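Local atomic coordinates of Poly(A) ribonuclease POP2 (Saccharomyces cerevisiae, PDB entry 1UOC), a protein that acts as a nuclease subunit of the CCR4-NOT mRNA deadenylase complex, its RNase D-type domain trimming poly(A) RNA from the 3' end. Residues Q80-K92 against T247-C259. Numbering follows the deposited sequence.
Sequences QLGLSLSDANGNK and TGGQSLLMLLSFC
Lys92 NZ is gripped by several oxygens while its CE rests on Leu252 and Leu255 of helix 247-259. The amine donates to Leu85 O at 2.7 Å, from above the carbonyl plane, and to Ser84 OG at 2.9 Å. Ser98 OG is a further partner, and Ser84 OG is also hydrogen-bonded to Thr99 OG1. A bend at the last torsion (chi4 -74°) turns the amine toward the strand. Lys92 CE lies 3.8 Å from Leu252 CD1, and the ends of Lys92 and Leu255 meet tip to tip. Shortening this residue to an alanine would probably leave Leu85 O and Ser84 OG without their charged donor and open a gap beside Leu252.

Leu255 CD2 presses on Ser86, tightly at 3.5 Å from Ser86 CB. The hydroxyl of Ser86 is bonded to Asp87 O, in the carbonyl plane. Beyond it, a type I turn from Asp87 to Gly90 curls over Cys259, whose CB is 3.6 Å from Gly90 CA. At the other end Gly82 has no side chain, which lets the backbones come close, with Gly82 CA 4.1 Å from Gly248 CA. Ser251 OG turns back to Gly248 O at 2.8 Å, and Thr247 CG2 packs on the backbone of Leu81 and Gly82.

The helix crosses one face of the mixed sheet of this DEDD nuclease at -33° to strand 80-86. That strand pairs with strands 40-48 and 99-103. The helix also carries Gln250, a predicted catalytic metal ligand, which touches Ser44 of strand 40-48, while Leu253 packs against helix 229-235.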
loop_
_atom_site.group_PDB
_atom_site.type_symbol
_atom_site.label_atom_id
_atom_site.label_comp_id
_atom_site.label_asym_id
_atom_site.label_seq_id
_atom_site.Cartn_x
_atom_site.Cartn_y
_atom_site.Cartn_z
ATOM N N GLN A 80 6.153 0.141 -9.990
ATOM C CA GLN A 80 6.535 0.817 -8.752
ATOM C C GLN A 80 5.706 0.319 -7.574
ATOM O O GLN A 80 4.563 -0.133 -7.738
ATOM C CB GLN A 80 6.349 2.334 -8.878
ATOM C CG GLN A 80 7.474 3.057 -9.590
ATOM C CD GLN A 80 7.210 4.545 -9.748
ATOM O OE1 GLN A 80 8.132 5.323 -10.004
ATOM N NE2 GLN A 80 5.951 4.948 -9.608
ATOM N N LEU A 81 6.293 0.403 -6.386
ATOM C CA LEU A 81 5.622 -0.005 -5.170
ATOM C C LEU A 81 6.176 0.807 -4.005
ATOM O O LEU A 81 7.382 0.925 -3.843
ATOM C CB LEU A 81 5.815 -1.507 -4.938
ATOM C CG LEU A 81 5.140 -2.172 -3.734
ATOM C CD1 LEU A 81 5.048 -3.674 -3.973
ATOM C CD2 LEU A 81 5.919 -1.884 -2.450
ATOM N N GLY A 82 5.288 1.380 -3.205
ATOM C CA GLY A 82 5.724 2.163 -2.066
ATOM C C GLY A 82 5.422 1.521 -0.719
ATOM O O GLY A 82 4.416 0.836 -0.562
ATOM N N LEU A 83 6.316 1.720 0.247
ATOM C CA LEU A 83 6.134 1.211 1.609
ATOM C C LEU A 83 6.507 2.345 2.543
ATOM O O LEU A 83 7.524 3.005 2.357
ATOM C CB LEU A 83 7.052 0.019 1.920
ATOM C CG LEU A 83 6.787 -1.341 1.281
ATOM C CD1 LEU A 83 7.786 -2.348 1.855
ATOM C CD2 LEU A 83 5.343 -1.788 1.542
ATOM N N SER A 84 5.671 2.584 3.541
ATOM C CA SER A 84 5.947 3.629 4.504
ATOM C C SER A 84 5.784 3.001 5.888
ATOM O O SER A 84 4.894 2.167 6.095
ATOM C CB SER A 84 4.968 4.790 4.324
ATOM O OG SER A 84 5.481 5.965 4.922
ATOM N N LEU A 85 6.654 3.393 6.817
ATOM C CA LEU A 85 6.608 2.865 8.177
ATOM C C LEU A 85 6.438 3.948 9.230
ATOM O O LEU A 85 6.953 5.064 9.076
ATOM C CB LEU A 85 7.903 2.109 8.475
ATOM C CG LEU A 85 7.990 0.619 8.163
ATOM C CD1 LEU A 85 7.577 0.363 6.736
ATOM C CD2 LEU A 85 9.429 0.162 8.400
ATOM N N SER A 86 5.723 3.616 10.297
ATOM C CA SER A 86 5.523 4.522 11.423
ATOM C C SER A 86 4.965 3.699 12.579
ATOM O O SER A 86 4.618 2.527 12.399
ATOM C CB SER A 86 4.533 5.635 11.085
ATOM O OG SER A 86 3.195 5.169 11.237
ATOM N N ASP A 87 4.884 4.300 13.764
ATOM C CA ASP A 87 4.312 3.601 14.909
ATOM C C ASP A 87 2.808 3.870 14.856
ATOM O O ASP A 87 2.328 4.515 13.921
ATOM C CB ASP A 87 4.945 4.090 16.234
ATOM C CG ASP A 87 4.589 5.537 16.588
ATOM O OD1 ASP A 87 5.211 6.061 17.539
ATOM O OD2 ASP A 87 3.704 6.150 15.950
ATOM N N ALA A 88 2.066 3.391 15.845
ATOM C CA ALA A 88 0.616 3.561 15.856
ATOM C C ALA A 88 0.152 5.017 15.871
ATOM O O ALA A 88 -0.931 5.330 15.382
ATOM C CB ALA A 88 0.008 2.801 17.054
ATOM N N ASN A 89 0.970 5.908 16.416
ATOM C CA ASN A 89 0.589 7.315 16.486
ATOM C C ASN A 89 1.111 8.148 15.338
ATOM O O ASN A 89 1.037 9.377 15.380
ATOM C CB ASN A 89 1.058 7.918 17.804
ATOM C CG ASN A 89 0.326 7.338 18.995
ATOM O OD1 ASN A 89 0.941 6.766 19.893
ATOM N ND2 ASN A 89 -0.997 7.480 19.007
ATOM N N GLY A 90 1.650 7.484 14.319
ATOM C CA GLY A 90 2.154 8.203 13.162
ATOM C C GLY A 90 3.543 8.799 13.307
ATOM O O GLY A 90 3.984 9.551 12.436
ATOM N N ASN A 91 4.231 8.479 14.401
ATOM C CA ASN A 91 5.584 8.975 14.613
ATOM C C ASN A 91 6.508 8.214 13.678
ATOM O O ASN A 91 6.269 7.038 13.381
ATOM C CB ASN A 91 6.035 8.725 16.048
ATOM C CG ASN A 91 5.166 9.427 17.060
ATOM O OD1 ASN A 91 4.919 8.897 18.145
ATOM N ND2 ASN A 91 4.706 10.633 16.724
ATOM N N LYS A 92 7.563 8.890 13.228
ATOM C CA LYS A 92 8.541 8.302 12.329
ATOM C C LYS A 92 9.944 8.667 12.810
ATOM O O LYS A 92 10.114 9.601 13.594
ATOM C CB LYS A 92 8.313 8.828 10.911
ATOM C CG LYS A 92 6.996 8.354 10.260
ATOM C CD LYS A 92 6.755 9.079 8.916
ATOM C CE LYS A 92 5.893 8.265 7.946
ATOM N NZ LYS A 92 6.625 7.104 7.328
ATOM N N THR A 247 4.218 7.119 -6.362
ATOM C CA THR A 247 3.789 5.870 -5.739
ATOM C C THR A 247 4.264 5.798 -4.284
ATOM O O THR A 247 3.524 5.373 -3.398
ATOM C CB THR A 247 4.307 4.661 -6.548
ATOM O OG1 THR A 247 3.903 4.820 -7.918
ATOM C CG2 THR A 247 3.737 3.344 -6.003
ATOM N N GLY A 248 5.500 6.219 -4.041
ATOM C CA GLY A 248 6.016 6.219 -2.685
ATOM C C GLY A 248 5.224 7.208 -1.858
ATOM O O GLY A 248 4.818 6.913 -0.739
ATOM N N GLY A 249 4.983 8.383 -2.429
ATOM C CA GLY A 249 4.224 9.413 -1.743
ATOM C C GLY A 249 2.840 8.947 -1.351
ATOM O O GLY A 249 2.317 9.336 -0.303
ATOM N N GLN A 250 2.246 8.106 -2.197
ATOM C CA GLN A 250 0.919 7.566 -1.935
ATOM C C GLN A 250 0.910 6.682 -0.690
ATOM O O GLN A 250 -0.011 6.760 0.118
ATOM C CB GLN A 250 0.419 6.757 -3.139
ATOM C CG GLN A 250 -0.082 7.595 -4.312
ATOM C CD GLN A 250 -1.393 8.300 -4.005
ATOM O OE1 GLN A 250 -2.432 7.657 -3.827
ATOM N NE2 GLN A 250 -1.351 9.630 -3.928
ATOM N N SER A 251 1.922 5.833 -0.534
ATOM C CA SER A 251 1.954 4.966 0.640
ATOM C C SER A 251 2.116 5.878 1.844
ATOM O O SER A 251 1.505 5.666 2.885
ATOM C CB SER A 251 3.107 3.942 0.564
ATOM O OG SER A 251 4.390 4.563 0.646
ATOM N N LEU A 252 2.923 6.920 1.680
ATOM C CA LEU A 252 3.143 7.885 2.742
ATOM C C LEU A 252 1.845 8.613 3.142
ATOM O O LEU A 252 1.534 8.739 4.327
ATOM C CB LEU A 252 4.210 8.902 2.309
ATOM C CG LEU A 252 4.376 10.134 3.211
ATOM C CD1 LEU A 252 4.669 9.719 4.656
ATOM C CD2 LEU A 252 5.497 11.004 2.648
ATOM N N LEU A 253 1.091 9.081 2.153
ATOM C CA LEU A 253 -0.155 9.806 2.409
ATOM C C LEU A 253 -1.148 8.912 3.130
ATOM O O LEU A 253 -1.864 9.344 4.038
ATOM C CB LEU A 253 -0.771 10.297 1.081
ATOM C CG LEU A 253 -1.970 11.255 1.175
ATOM C CD1 LEU A 253 -1.598 12.461 2.026
ATOM C CD2 LEU A 253 -2.399 11.712 -0.225
ATOM N N MET A 254 -1.183 7.662 2.694
ATOM C CA MET A 254 -2.054 6.630 3.237
ATOM C C MET A 254 -1.807 6.452 4.729
ATOM O O MET A 254 -2.729 6.535 5.538
ATOM C CB MET A 254 -1.750 5.324 2.504
ATOM C CG MET A 254 -2.828 4.273 2.519
ATOM S SD MET A 254 -2.278 2.807 1.613
ATOM C CE MET A 254 -2.032 3.521 -0.008
ATOM N N LEU A 255 -0.552 6.204 5.095
ATOM C CA LEU A 255 -0.178 6.000 6.499
ATOM C C LEU A 255 -0.432 7.237 7.385
ATOM O O LEU A 255 -0.891 7.121 8.522
ATOM C CB LEU A 255 1.300 5.609 6.576
ATOM C CG LEU A 255 1.837 5.214 7.943
ATOM C CD1 LEU A 255 1.098 3.955 8.419
ATOM C CD2 LEU A 255 3.341 4.972 7.869
ATOM N N LEU A 256 -0.106 8.414 6.861
ATOM C CA LEU A 256 -0.304 9.675 7.583
ATOM C C LEU A 256 -1.787 9.829 7.879
ATOM O O LEU A 256 -2.192 10.172 8.989
ATOM C CB LEU A 256 0.158 10.844 6.704
ATOM C CG LEU A 256 1.390 11.690 7.027
ATOM C CD1 LEU A 256 2.332 10.959 7.962
ATOM C CD2 LEU A 256 2.065 12.066 5.702
ATOM N N SER A 257 -2.595 9.566 6.858
ATOM C CA SER A 257 -4.035 9.671 6.980
ATOM C C SER A 257 -4.587 8.649 7.962
ATOM O O SER A 257 -5.420 8.982 8.797
ATOM C CB SER A 257 -4.696 9.507 5.605
ATOM O OG SER A 257 -4.344 10.585 4.751
ATOM N N PHE A 258 -4.120 7.408 7.876
ATOM C CA PHE A 258 -4.601 6.381 8.790
ATOM C C PHE A 258 -4.345 6.759 10.244
ATOM O O PHE A 258 -5.244 6.720 11.077
ATOM C CB PHE A 258 -3.915 5.035 8.525
ATOM C CG PHE A 258 -4.350 3.963 9.459
ATOM C CD1 PHE A 258 -5.554 3.293 9.255
ATOM C CD2 PHE A 258 -3.603 3.672 10.597
ATOM C CE1 PHE A 258 -6.014 2.350 10.182
ATOM C CE2 PHE A 258 -4.050 2.736 11.528
ATOM C CZ PHE A 258 -5.264 2.071 11.319
ATOM N N CYS A 259 -3.101 7.101 10.548
ATOM C CA CYS A 259 -2.738 7.443 11.906
ATOM C C CYS A 259 -3.414 8.715 12.439
ATOM O O CYS A 259 -3.713 8.804 13.630
ATOM C CB CYS A 259 -1.214 7.542 12.007
ATOM S SG CYS A 259 -0.386 5.954 11.759
#